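Side-chain contacts in extracellular ligand-binding receptor (Sphaerobacter thermophilus, PDB 4ZPJ), which probably captures a small-molecule ligand outside the cell membrane and delivers it to an ABC transporter: residues G58-L63 and I109-Q114; G77-L82 and V94-E99; P146-N151 and R346-A351. All blocks are in the same frame, centred on the assembly; numbering follows the deposited sequence.

Interaction 1. Residues G58-L63 and I109-Q114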
ATOM      1  N   GLY A  58       4.649  -6.094 -19.247  1.00 42.18           N
ATOM      2  CA  GLY A  58       3.261  -6.468 -18.995  1.00 44.26           C
ATOM      3  C   GLY A  58       2.767  -5.781 -17.762  1.00 41.92           C
ATOM      4  O   GLY A  58       3.525  -5.581 -16.824  1.00 48.13           O
ATOM      5  N   VAL A  59       1.515  -5.382 -17.763  1.00 41.25           N
ATOM      6  CA  VAL A  59       0.905  -4.842 -16.572  1.00 40.76           C
ATOM      7  C   VAL A  59      -0.377  -5.590 -16.343  1.00 42.59           C
ATOM      8  O   VAL A  59      -1.289  -5.605 -17.224  1.00 39.95           O
ATOM      9  CB  VAL A  59       0.599  -3.354 -16.756  1.00 40.94           C
ATOM     10  CG1 VAL A  59      -0.118  -2.779 -15.523  1.00 41.03           C
ATOM     11  CG2 VAL A  59       1.892  -2.617 -17.067  1.00 40.97           C
ATOM     12  N   LEU A  60      -0.450  -6.251 -15.200  1.00 41.09           N
ATOM     13  CA  LEU A  60      -1.660  -7.031 -14.850  1.00 40.91           C
ATOM     14  C   LEU A  60      -2.296  -6.294 -13.688  1.00 42.03           C
ATOM     15  O   LEU A  60      -1.678  -6.153 -12.614  1.00 41.32           O
ATOM     16  CB  LEU A  60      -1.280  -8.436 -14.382  1.00 41.52           C
ATOM     17  CG  LEU A  60      -2.479  -9.325 -13.991  1.00 43.18           C
ATOM     18  CD1 LEU A  60      -3.167  -9.839 -15.246  1.00 42.67           C
ATOM     19  CD2 LEU A  60      -2.056 -10.530 -13.159  1.00 45.03           C
ATOM     20  N   LEU A  61      -3.512  -5.796 -13.871  1.00 42.10           N
ATOM     21  CA  LEU A  61      -4.147  -5.025 -12.798  1.00 41.46           C
ATOM     22  C   LEU A  61      -5.616  -5.366 -12.746  1.00 41.48           C
ATOM     23  O   LEU A  61      -6.171  -5.880 -13.732  1.00 40.89           O
ATOM     24  CB  LEU A  61      -3.903  -3.510 -13.011  1.00 40.27           C
ATOM     25  CG  LEU A  61      -2.501  -2.984 -12.597  1.00 41.88           C
ATOM     26  CD1 LEU A  61      -2.303  -1.521 -12.994  1.00 42.33           C
ATOM     27  CD2 LEU A  61      -2.236  -3.129 -11.116  1.00 39.65           C
ATOM     28  N   THR A  62      -6.249  -5.070 -11.610  1.00 38.82           N
ATOM     29  CA  THR A  62      -7.698  -5.142 -11.516  1.00 39.07           C
ATOM     30  C   THR A  62      -8.203  -3.791 -11.860  1.00 40.38           C
ATOM     31  O   THR A  62      -7.987  -2.839 -11.084  1.00 37.80           O
ATOM     32  CB  THR A  62      -8.213  -5.526 -10.120  1.00 38.97           C
ATOM     33  OG1 THR A  62      -7.876  -6.873  -9.866  1.00 40.96           O
ATOM     34  CG2 THR A  62      -9.699  -5.393 -10.053  1.00 40.41           C
ATOM     35  N   LEU A  63      -8.854  -3.681 -13.034  1.00 42.01           N
ATOM     36  CA  LEU A  63      -9.210  -2.376 -13.543  1.00 42.04           C
ATOM     37  C   LEU A  63     -10.693  -2.161 -13.788  1.00 45.80           C
ATOM     38  O   LEU A  63     -11.059  -1.086 -14.237  1.00 49.40           O
ATOM     39  CB  LEU A  63      -8.457  -2.077 -14.834  1.00 44.01           C
ATOM     40  CG  LEU A  63      -6.921  -1.975 -14.742  1.00 42.88           C
ATOM     41  CD1 LEU A  63      -6.327  -2.082 -16.159  1.00 43.22           C
ATOM     42  CD2 LEU A  63      -6.553  -0.682 -14.061  1.00 43.66           C
ATOM     43  N   ILE A 109      -4.824 -15.626 -13.972  1.00 50.91           N
ATOM     44  CA  ILE A 109      -4.047 -16.724 -14.548  1.00 53.41           C
ATOM     45  C   ILE A 109      -4.003 -16.696 -16.077  1.00 51.75           C
ATOM     46  O   ILE A 109      -2.934 -16.792 -16.694  1.00 52.76           O
ATOM     47  CB  ILE A 109      -4.631 -18.084 -14.077  1.00 57.47           C
ATOM     48  CG1 ILE A 109      -4.016 -18.480 -12.728  1.00 58.84           C
ATOM     49  CG2 ILE A 109      -4.406 -19.198 -15.091  1.00 58.99           C
ATOM     50  CD1 ILE A 109      -4.942 -19.325 -11.872  1.00 60.20           C
ATOM     51  N   THR A 110      -5.174 -16.581 -16.672  1.00 50.78           N
ATOM     52  CA  THR A 110      -5.312 -16.469 -18.101  1.00 50.83           C
ATOM     53  C   THR A 110      -4.548 -15.238 -18.579  1.00 49.08           C
ATOM     54  O   THR A 110      -3.746 -15.295 -19.489  1.00 50.01           O
ATOM     55  CB  THR A 110      -6.810 -16.311 -18.484  1.00 51.47           C
ATOM     56  OG1 THR A 110      -7.547 -17.482 -18.071  1.00 54.78           O
ATOM     57  CG2 THR A 110      -6.964 -16.100 -19.998  1.00 52.05           C
ATOM     58  N   LYS A 111      -4.833 -14.098 -17.994  1.00 48.27           N
ATOM     59  CA  LYS A 111      -4.125 -12.894 -18.411  1.00 49.51           C
ATOM     60  C   LYS A 111      -2.611 -13.017 -18.281  1.00 47.79           C
ATOM     61  O   LYS A 111      -1.892 -12.578 -19.165  1.00 47.04           O
ATOM     62  CB  LYS A 111      -4.663 -11.663 -17.665  1.00 48.88           C
ATOM     63  CG  LYS A 111      -6.093 -11.272 -18.097  1.00 53.49           C
ATOM     64  CD  LYS A 111      -6.325 -11.421 -19.605  1.00 53.48           C
ATOM     65  CE  LYS A 111      -7.667 -10.863 -20.049  1.00 56.27           C
ATOM     66  NZ  LYS A 111      -7.653  -9.396 -20.016  1.00 56.06           N
ATOM     67  N   THR A 112      -2.148 -13.614 -17.188  1.00 46.72           N
ATOM     68  CA  THR A 112      -0.733 -13.701 -16.917  1.00 47.61           C
ATOM     69  C   THR A 112      -0.143 -14.654 -17.918  1.00 50.96           C
ATOM     70  O   THR A 112       0.883 -14.340 -18.508  1.00 50.76           O
ATOM     71  CB  THR A 112      -0.451 -14.155 -15.461  1.00 46.85           C
ATOM     72  OG1 THR A 112      -0.910 -13.159 -14.543  1.00 44.66           O
ATOM     73  CG2 THR A 112       1.012 -14.352 -15.217  1.00 47.10           C
ATOM     74  N   ARG A 113      -0.816 -15.787 -18.175  1.00 53.99           N
ATOM     75  CA  ARG A 113      -0.285 -16.718 -19.166  1.00 57.95           C
ATOM     76  C   ARG A 113      -0.143 -16.077 -20.532  1.00 55.02           C
ATOM     77  O   ARG A 113       0.842 -16.291 -21.201  1.00 55.61           O
ATOM     78  CB  ARG A 113      -1.123 -17.988 -19.288  1.00 64.05           C
ATOM     79  CG  ARG A 113      -0.796 -18.987 -18.190  1.00 69.58           C
ATOM     80  CD  ARG A 113      -1.104 -20.438 -18.583  1.00 74.06           C
ATOM     81  NE  ARG A 113      -0.194 -21.357 -17.865  1.00 80.77           N
ATOM     82  CZ  ARG A 113      -0.414 -21.894 -16.652  1.00 80.37           C
ATOM     83  NH1 ARG A 113      -1.538 -21.665 -15.976  1.00 77.20           N
ATOM     84  NH2 ARG A 113       0.495 -22.697 -16.116  1.00 81.58           N
ATOM     85  N   GLN A 114      -1.127 -15.284 -20.924  1.00 52.17           N
ATOM     86  CA  GLN A 114      -1.074 -14.547 -22.187  1.00 55.03           C
ATOM     87  C   GLN A 114       0.116 -13.544 -22.299  1.00 51.17           C
ATOM     88  O   GLN A 114       0.808 -13.510 -23.294  1.00 50.56           O
ATOM     89  CB  GLN A 114      -2.424 -13.855 -22.405  1.00 58.63           C
ATOM     90  CG  GLN A 114      -2.434 -12.754 -23.438  1.00 65.94           C
ATOM     91  CD  GLN A 114      -3.625 -11.821 -23.285  1.00 74.44           C
ATOM     92  OE1 GLN A 114      -4.769 -12.261 -23.035  1.00 79.85           O
ATOM     93  NE2 GLN A 114      -3.368 -10.520 -23.459  1.00 75.85           N
TER

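Interaction 2. Residues G77-L82 and V94-E99. With ZN (zinc ion), chain L; ZN (zinc ion), chain H.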
ATOM      1  N   GLY A  77       0.006   6.030 -11.416  1.00 42.24           N
ATOM      2  CA  GLY A  77       1.361   6.266 -10.846  1.00 40.51           C
ATOM      3  C   GLY A  77       2.467   5.734 -11.762  1.00 38.45           C
ATOM      4  O   GLY A  77       3.483   6.369 -12.009  1.00 36.50           O
ATOM      5  N   LEU A  78       2.241   4.535 -12.242  1.00 37.21           N
ATOM      6  CA  LEU A  78       3.183   3.816 -13.074  1.00 37.98           C
ATOM      7  C   LEU A  78       3.474   4.549 -14.374  1.00 36.90           C
ATOM      8  O   LEU A  78       4.648   4.699 -14.721  1.00 37.19           O
ATOM      9  CB  LEU A  78       2.575   2.454 -13.296  1.00 41.68           C
ATOM     10  CG  LEU A  78       3.196   1.223 -13.882  1.00 48.70           C
ATOM     11  CD1 LEU A  78       3.570   1.503 -15.316  1.00 54.09           C
ATOM     12  CD2 LEU A  78       4.333   0.671 -13.034  1.00 50.21           C
ATOM     13  N   THR A  79       2.444   5.039 -15.080  1.00 36.59           N
ATOM     14  CA  THR A  79       2.675   5.705 -16.342  1.00 40.47           C
ATOM     15  C   THR A  79       3.284   7.077 -16.164  1.00 40.23           C
ATOM     16  O   THR A  79       4.101   7.473 -16.958  1.00 48.15           O
ATOM     17  CB  THR A  79       1.410   5.816 -17.226  1.00 40.57           C
ATOM     18  OG1 THR A  79       0.316   6.335 -16.461  1.00 41.13           O
ATOM     19  CG2 THR A  79       1.046   4.469 -17.698  1.00 40.14           C
ATOM     20  N   LEU A  80       2.865   7.796 -15.143  1.00 38.58           N
ATOM     21  CA  LEU A  80       3.519   9.030 -14.793  1.00 42.55           C
ATOM     22  C   LEU A  80       5.040   8.857 -14.614  1.00 40.02           C
ATOM     23  O   LEU A  80       5.785   9.664 -15.138  1.00 40.06           O
ATOM     24  CB  LEU A  80       2.897   9.601 -13.521  1.00 42.83           C
ATOM     25  CG  LEU A  80       3.534  10.916 -13.147  1.00 45.33           C
ATOM     26  CD1 LEU A  80       3.222  11.936 -14.220  1.00 51.84           C
ATOM     27  CD2 LEU A  80       3.051  11.423 -11.810  1.00 44.61           C
ATOM     28  N   ALA A  81       5.487   7.791 -13.938  1.00 38.10           N
ATOM     29  CA  ALA A  81       6.947   7.553 -13.736  1.00 39.27           C
ATOM     30  C   ALA A  81       7.619   7.180 -14.986  1.00 41.16           C
ATOM     31  O   ALA A  81       8.703   7.661 -15.238  1.00 41.09           O
ATOM     32  CB  ALA A  81       7.218   6.460 -12.753  1.00 39.23           C
ATOM     33  N   LEU A  82       6.987   6.330 -15.796  1.00 41.19           N
ATOM     34  CA  LEU A  82       7.643   5.951 -17.015  1.00 42.32           C
ATOM     35  C   LEU A  82       7.734   7.122 -18.004  1.00 42.54           C
ATOM     36  O   LEU A  82       8.733   7.277 -18.705  1.00 43.88           O
ATOM     37  CB  LEU A  82       6.996   4.712 -17.649  1.00 44.80           C
ATOM     38  CG  LEU A  82       7.204   3.496 -16.732  1.00 47.48           C
ATOM     39  CD1 LEU A  82       6.348   2.309 -17.128  1.00 48.44           C
ATOM     40  CD2 LEU A  82       8.661   3.091 -16.666  1.00 48.50           C
ATOM     41  N   VAL A  94       9.843   1.712 -24.764  1.00 51.07           N
ATOM     42  CA  VAL A  94       9.031   0.830 -23.924  1.00 52.99           C
ATOM     43  C   VAL A  94       7.649   0.676 -24.538  1.00 54.92           C
ATOM     44  O   VAL A  94       7.112   1.619 -25.090  1.00 56.11           O
ATOM     45  CB  VAL A  94       8.823   1.411 -22.512  1.00 52.06           C
ATOM     46  CG1 VAL A  94       7.986   0.465 -21.663  1.00 52.53           C
ATOM     47  CG2 VAL A  94      10.143   1.642 -21.830  1.00 52.70           C
ATOM     48  N   GLU A  95       7.077  -0.512 -24.464  1.00 56.83           N
ATOM     49  CA  GLU A  95       5.654  -0.625 -24.664  1.00 60.14           C
ATOM     50  C   GLU A  95       4.970  -1.389 -23.538  1.00 55.53           C
ATOM     51  O   GLU A  95       5.294  -2.536 -23.239  1.00 56.34           O
ATOM     52  CB  GLU A  95       5.292  -1.175 -26.053  1.00 65.71           C
ATOM     53  CG  GLU A  95       5.871  -2.518 -26.415  1.00 72.76           C
ATOM     54  CD  GLU A  95       5.514  -2.948 -27.835  1.00 77.12           C
ATOM     55  OE1 GLU A  95       4.887  -4.020 -27.976  1.00 84.00           O
ATOM     56  OE2 GLU A  95       5.842  -2.216 -28.813  1.00 77.56           O
ATOM     57  N   LEU A  96       4.014  -0.719 -22.931  1.00 49.46           N
ATOM     58  CA  LEU A  96       3.171  -1.313 -21.929  1.00 48.38           C
ATOM     59  C   LEU A  96       2.041  -2.117 -22.524  1.00 46.64           C
ATOM     60  O   LEU A  96       1.297  -1.611 -23.316  1.00 49.09           O
ATOM     61  CB  LEU A  96       2.540  -0.202 -21.141  1.00 49.03           C
ATOM     62  CG  LEU A  96       3.500   0.628 -20.351  1.00 49.47           C
ATOM     63  CD1 LEU A  96       2.660   1.591 -19.530  1.00 50.21           C
ATOM     64  CD2 LEU A  96       4.381  -0.231 -19.483  1.00 48.07           C
ATOM     65  N   ILE A  97       1.928  -3.368 -22.134  1.00 46.51           N
ATOM     66  CA  ILE A  97       0.820  -4.216 -22.507  1.00 46.53           C
ATOM     67  C   ILE A  97      -0.007  -4.424 -21.229  1.00 45.25           C
ATOM     68  O   ILE A  97       0.475  -5.029 -20.258  1.00 44.53           O
ATOM     69  CB  ILE A  97       1.269  -5.563 -23.119  1.00 48.11           C
ATOM     70  CG1 ILE A  97       1.917  -5.361 -24.500  1.00 53.43           C
ATOM     71  CG2 ILE A  97       0.045  -6.455 -23.382  1.00 48.67           C
ATOM     72  CD1 ILE A  97       3.395  -5.166 -24.452  1.00 56.28           C
ATOM     73  N   ILE A  98      -1.213  -3.869 -21.219  1.00 43.89           N
ATOM     74  CA  ILE A  98      -2.035  -3.806 -20.033  1.00 43.77           C
ATOM     75  C   ILE A  98      -3.153  -4.833 -20.136  1.00 44.94           C
ATOM     76  O   ILE A  98      -3.941  -4.810 -21.096  1.00 47.24           O
ATOM     77  CB  ILE A  98      -2.683  -2.417 -19.798  1.00 45.57           C
ATOM     78  CG1 ILE A  98      -1.715  -1.372 -19.231  1.00 46.45           C
ATOM     79  CG2 ILE A  98      -3.814  -2.506 -18.764  1.00 44.67           C
ATOM     80  CD1 ILE A  98      -0.573  -0.984 -20.119  1.00 47.95           C
ATOM     81  N   GLU A  99      -3.245  -5.704 -19.126  1.00 43.59           N
ATOM     82  CA  GLU A  99      -4.355  -6.637 -18.998  1.00 44.37           C
ATOM     83  C   GLU A  99      -5.127  -6.485 -17.699  1.00 45.42           C
ATOM     84  O   GLU A  99      -4.546  -6.422 -16.580  1.00 40.67           O
ATOM     85  CB  GLU A  99      -3.826  -8.049 -19.136  1.00 44.70           C
ATOM     86  CG  GLU A  99      -3.315  -8.344 -20.541  1.00 46.48           C
ATOM     87  CD  GLU A  99      -4.398  -8.268 -21.566  1.00 48.92           C
ATOM     88  OE1 GLU A  99      -5.587  -8.380 -21.157  1.00 50.69           O
ATOM     89  OE2 GLU A  99      -4.087  -8.117 -22.782  1.00 51.94           O
TER
HETATM   90 ZN    ZN L 511       3.321  -3.531 -29.486  0.70 78.26          ZN
HETATM   91 ZN    ZN H 507      -6.233  -7.989 -23.616  1.00 68.04          ZN
HETATM   92  O   HOH W   1      -5.326  -5.790 -23.662  1.00 56.40           O
HETATM   93  O   HOH W   2      -6.601  -9.513 -23.368  1.00 49.10           O
HETATM   94  O   HOH W   3       3.637  -1.817 -29.621  1.00 53.28           O

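Interaction 3. Residues P146-N151 and R346-A351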
ATOM      1  N   PRO A 146      10.534 -11.692 -14.139  1.00 40.97           N
ATOM      2  CA  PRO A 146      10.672 -10.635 -13.161  1.00 40.90           C
ATOM      3  C   PRO A 146       9.376  -9.903 -12.983  1.00 39.91           C
ATOM      4  O   PRO A 146       8.694  -9.572 -13.962  1.00 43.49           O
ATOM      5  CB  PRO A 146      11.767  -9.722 -13.770  1.00 41.53           C
ATOM      6  CG  PRO A 146      12.499 -10.632 -14.710  1.00 43.07           C
ATOM      7  CD  PRO A 146      11.386 -11.449 -15.310  1.00 44.44           C
ATOM      8  N   THR A 147       8.988  -9.714 -11.742  1.00 40.34           N
ATOM      9  CA  THR A 147       7.629  -9.271 -11.418  1.00 39.80           C
ATOM     10  C   THR A 147       7.706  -8.198 -10.347  1.00 38.52           C
ATOM     11  O   THR A 147       8.400  -8.385  -9.356  1.00 39.07           O
ATOM     12  CB  THR A 147       6.817 -10.458 -10.902  1.00 40.17           C
ATOM     13  OG1 THR A 147       6.755 -11.472 -11.908  1.00 44.08           O
ATOM     14  CG2 THR A 147       5.448 -10.005 -10.545  1.00 41.49           C
ATOM     15  N   ILE A 148       7.032  -7.078 -10.565  1.00 37.15           N
ATOM     16  CA  ILE A 148       7.018  -5.973  -9.608  1.00 37.26           C
ATOM     17  C   ILE A 148       5.575  -5.837  -9.076  1.00 37.24           C
ATOM     18  O   ILE A 148       4.689  -5.360  -9.796  1.00 34.32           O
ATOM     19  CB  ILE A 148       7.351  -4.603 -10.255  1.00 38.62           C
ATOM     20  CG1 ILE A 148       8.565  -4.630 -11.158  1.00 42.19           C
ATOM     21  CG2 ILE A 148       7.569  -3.539  -9.212  1.00 38.31           C
ATOM     22  CD1 ILE A 148       9.852  -4.804 -10.513  1.00 42.81           C
ATOM     23  N   VAL A 149       5.346  -6.250  -7.840  1.00 36.45           N
ATOM     24  CA  VAL A 149       4.027  -6.147  -7.247  1.00 35.37           C
ATOM     25  C   VAL A 149       3.751  -4.765  -6.699  1.00 36.61           C
ATOM     26  O   VAL A 149       4.481  -4.271  -5.827  1.00 34.75           O
ATOM     27  CB  VAL A 149       3.860  -7.164  -6.142  1.00 35.15           C
ATOM     28  CG1 VAL A 149       2.500  -7.001  -5.477  1.00 34.48           C
ATOM     29  CG2 VAL A 149       3.960  -8.540  -6.773  1.00 36.51           C
ATOM     30  N   THR A 150       2.693  -4.130  -7.220  1.00 37.46           N
ATOM     31  CA  THR A 150       2.410  -2.745  -6.850  1.00 37.21           C
ATOM     32  C   THR A 150       1.290  -2.616  -5.819  1.00 37.19           C
ATOM     33  O   THR A 150       1.037  -1.516  -5.305  1.00 38.38           O
ATOM     34  CB  THR A 150       2.088  -1.905  -8.103  1.00 37.63           C
ATOM     35  OG1 THR A 150       1.004  -2.509  -8.833  1.00 38.76           O
ATOM     36  CG2 THR A 150       3.300  -1.870  -9.034  1.00 39.97           C
ATOM     37  N   ASN A 151       0.605  -3.710  -5.491  1.00 37.76           N
ATOM     38  CA  ASN A 151      -0.449  -3.589  -4.479  1.00 37.60           C
ATOM     39  C   ASN A 151      -0.543  -4.775  -3.581  1.00 37.98           C
ATOM     40  O   ASN A 151      -0.103  -4.678  -2.471  1.00 42.97           O
ATOM     41  CB  ASN A 151      -1.807  -3.246  -5.100  1.00 39.26           C
ATOM     42  CG  ASN A 151      -2.830  -2.866  -4.055  1.00 40.73           C
ATOM     43  OD1 ASN A 151      -2.698  -1.818  -3.354  1.00 39.38           O
ATOM     44  ND2 ASN A 151      -3.761  -3.747  -3.841  1.00 36.43           N
ATOM     45  N   ARG A 346       9.306   3.885 -11.184  1.00 36.64           N
ATOM     46  CA  ARG A 346      10.636   4.439 -10.929  1.00 40.08           C
ATOM     47  C   ARG A 346      11.646   3.319 -10.764  1.00 38.39           C
ATOM     48  O   ARG A 346      12.744   3.372 -11.277  1.00 37.16           O
ATOM     49  CB  ARG A 346      10.689   5.273  -9.640  1.00 42.50           C
ATOM     50  CG  ARG A 346      10.489   6.747  -9.752  1.00 49.07           C
ATOM     51  CD  ARG A 346      11.455   7.488 -10.687  1.00 56.64           C
ATOM     52  NE  ARG A 346      12.822   7.624 -10.214  1.00 54.53           N
ATOM     53  CZ  ARG A 346      13.204   8.457  -9.254  1.00 56.39           C
ATOM     54  NH1 ARG A 346      12.337   9.228  -8.616  1.00 57.44           N
ATOM     55  NH2 ARG A 346      14.472   8.513  -8.926  1.00 56.53           N
ATOM     56  N   VAL A 347      11.264   2.295 -10.028  1.00 35.23           N
ATOM     57  CA  VAL A 347      12.089   1.109  -9.913  1.00 34.80           C
ATOM     58  C   VAL A 347      12.424   0.581 -11.320  1.00 36.81           C
ATOM     59  O   VAL A 347      13.581   0.275 -11.616  1.00 35.33           O
ATOM     60  CB  VAL A 347      11.341   0.019  -9.138  1.00 35.26           C
ATOM     61  CG1 VAL A 347      11.975  -1.329  -9.362  1.00 35.74           C
ATOM     62  CG2 VAL A 347      11.275   0.365  -7.649  1.00 33.93           C
ATOM     63  N   ILE A 348      11.416   0.498 -12.193  1.00 35.98           N
ATOM     64  CA  ILE A 348      11.605  -0.134 -13.478  1.00 35.58           C
ATOM     65  C   ILE A 348      12.522   0.745 -14.238  1.00 35.31           C
ATOM     66  O   ILE A 348      13.484   0.280 -14.817  1.00 34.90           O
ATOM     67  CB  ILE A 348      10.278  -0.274 -14.224  1.00 37.54           C
ATOM     68  CG1 ILE A 348       9.498  -1.423 -13.606  1.00 38.28           C
ATOM     69  CG2 ILE A 348      10.523  -0.541 -15.676  1.00 38.52           C
ATOM     70  CD1 ILE A 348       8.063  -1.445 -13.984  1.00 37.54           C
ATOM     71  N   ALA A 349      12.263   2.047 -14.171  1.00 37.45           N
ATOM     72  CA  ALA A 349      13.065   3.042 -14.883  1.00 39.06           C
ATOM     73  C   ALA A 349      14.516   3.065 -14.423  1.00 40.54           C
ATOM     74  O   ALA A 349      15.405   3.188 -15.244  1.00 44.61           O
ATOM     75  CB  ALA A 349      12.444   4.428 -14.757  1.00 40.15           C
ATOM     76  N   GLU A 350      14.751   2.930 -13.124  1.00 40.55           N
ATOM     77  CA  GLU A 350      16.102   2.932 -12.600  1.00 42.46           C
ATOM     78  C   GLU A 350      16.804   1.648 -12.993  1.00 41.70           C
ATOM     79  O   GLU A 350      17.990   1.666 -13.336  1.00 38.04           O
ATOM     80  CB  GLU A 350      16.097   3.056 -11.078  1.00 43.49           C
ATOM     81  CG  GLU A 350      15.479   4.347 -10.617  1.00 48.82           C
ATOM     82  CD  GLU A 350      16.470   5.506 -10.491  1.00 54.06           C
ATOM     83  OE1 GLU A 350      17.629   5.288 -10.098  1.00 63.50           O
ATOM     84  OE2 GLU A 350      16.076   6.651 -10.756  1.00 59.09           O
ATOM     85  N   ALA A 351      16.078   0.523 -12.960  1.00 40.42           N
ATOM     86  CA  ALA A 351      16.732  -0.738 -13.303  1.00 41.84           C
ATOM     87  C   ALA A 351      17.083  -0.747 -14.791  1.00 44.04           C
ATOM     88  O   ALA A 351      18.194  -1.122 -15.170  1.00 45.62           O
ATOM     89  CB  ALA A 351      15.888  -1.937 -12.951  1.00 40.87           C
TER

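Interaction 1. Residues G58-L63 and I109-Q114
Leu60 meets Lys111 and Thr112 without any ring, amide or carboxylate between them, so the contact has no flat face or edge. It is made by two methyls on the strand side and by a methylene and a hydroxyl on the helix side. Leu60 points from strand 55-61 toward helix 105-117. Its CG stands opposite the backbone N (chi1 180°), which carries the forked end out to the helix. One branch goes to each partner. Leu60 CD1 lies 3.4 Å from Lys111 CB, tighter than a usual carbon contact. Leu60 CD2 lies 3.2 Å from Thr112 OG1, and these two side chains cross at about a right angle. The hydroxyl takes no hydrogen bond from this contact. It is hydrogen-bonded to Ala108 O, one turn back in the same helix, so a buried polar atom is satisfied beside an apolar branch. Thr112 also touches Val136 and Leu140 of helix 130-142.

Lys111 touches Leu60 only with the root of its side chain. The chain then bends at chi2 (-39°) and again at chi4, and its end turns away. Lys111 NZ is hydrogen-bonded to Glu99 OE1 and to Asp100 O, at the end of the neighbouring strand 92-100. The amine would probably offset part of the charge of Glu99, a zinc ligand.

Strand 55-61 runs between strands 92-100 and 123-126, all three parallel. Helix 105-117 links the outer two and passes over the middle one. This is a beta-alpha-beta crossover in the Rossmann-like lobe of a type I periplasmic binding protein.

Interaction 2. Residues G77-L82 and V94-E99
Leu96 is the strand residue that touches helix 68-84, and its two methyls divide the apolar contacts. Leu96 CD1 meets Thr79 CG2 at 3.8 Å and reaches Leu78 CD1 at 4.3 Å. Leu96 CD2 meets Leu82 CD1 at 4.0 Å. Leu96 thus fits against three residues on one side of the helix. Thr79 joins in with its methyl because its OG1 sits between the backbone N and the carbonyl carbon (chi1 49°). That turn sends CG2 toward the strand and lets OG1 hydrogen-bond to Leu75 O in its own helix.

No hydrogen bond joins the two segments. Helix and strand run nearly antiparallel, at 172°, with their axes 11.5 Å apart. This fits a beta-alpha-beta unit: strand 55-61, helix 68-84 and then strand 92-100, parallel to the first and next to it. The short strand 88-89 precedes the return. Ile57 of the neighbouring strand 55-61 also touches Leu96.

The metal contacts belong to the strand alone. Glu95 and Glu99 point away from helix 68-84, on the other face of the sheet from Leu96. Glu95 binds one zinc ion through one oxygen, with OE1 at 2.2 Å from the metal. Glu99 binds a second zinc ion with both oxygens, OE2 being nearer than OE1. Water 1 lies 2.4 Å from this zinc ion and donates a hydrogen bond of 3.1 Å to Ile98 O, which ties the metal site to the strand backbone.

Interaction 3. Residues P146-N151 and R346-A351
Ile148 faces helix 336-354 and lies over two successive residues, Val347 and Ile348. The two isoleucines cross obliquely, flank to flank: Ile148 CG1 is 4.1 Å from Ile348 CG1. Each has CG1 opposite the carbonyl carbon, but the chains differ further out. Ile148 is folded at chi2 (-70°), which turns CD1 toward the valine. The CB of Ile348 does not point at the strand, but chi1 (-76°) turns CG1 to Ile148; beyond it the chain is extended. Val347 points toward the strand more directly, and its CG1 lies 4.2 Å from Ile148 CD1. All three residues are buried, and the contact is purely apolar.

Other parts of the chain close around them. Leu369 of helix 362-371 touches both Ile148 and Val347. Val171, just after strand 168-170, does the same, while Phe381 and Phe383 press on Val347.

The helix also carries a salt bridge of its own, one turn long. Arg346 NH2 donates to Glu350 OE2 at 3.1 Å, with an N-H...O angle of 164°. The oxygen lies in the guanidinium plane, but the donor approaches from above the carboxylate plane. Arg346 NE adds a weak bond to the same oxygen. Arg346 also makes a cation-pi contact with Phe374.

Strand 147-149 belongs to the first, mainly parallel sheet, whereas helix 336-354 comes after the whole second parallel sheet. A late helix packed back on the first lobe is typical of type I periplasmic binding proteins, where the chain passes repeatedly between two lobes.

All three contacts sit on one mixed sheet, in which strands 92-100, 55-61, 123-126 and 147-149 follow in that order. Their centres are 11 to 16 Å apart. Interaction 2 lies within the chain span bounded by interaction 1, and interaction 3 opens later. Helix 105-117 of interaction 1 packs on one face of the sheet. Helices 68-84 and 336-354 pack on the other and touch each other, with Ala81 against Arg346 and Leu82 against Ile348. Interactions 1 and 2 also meet directly, for Leu63 packs on Ile98. Together they describe a three-layer alpha/beta lobe that early and late parts of the chain build jointly.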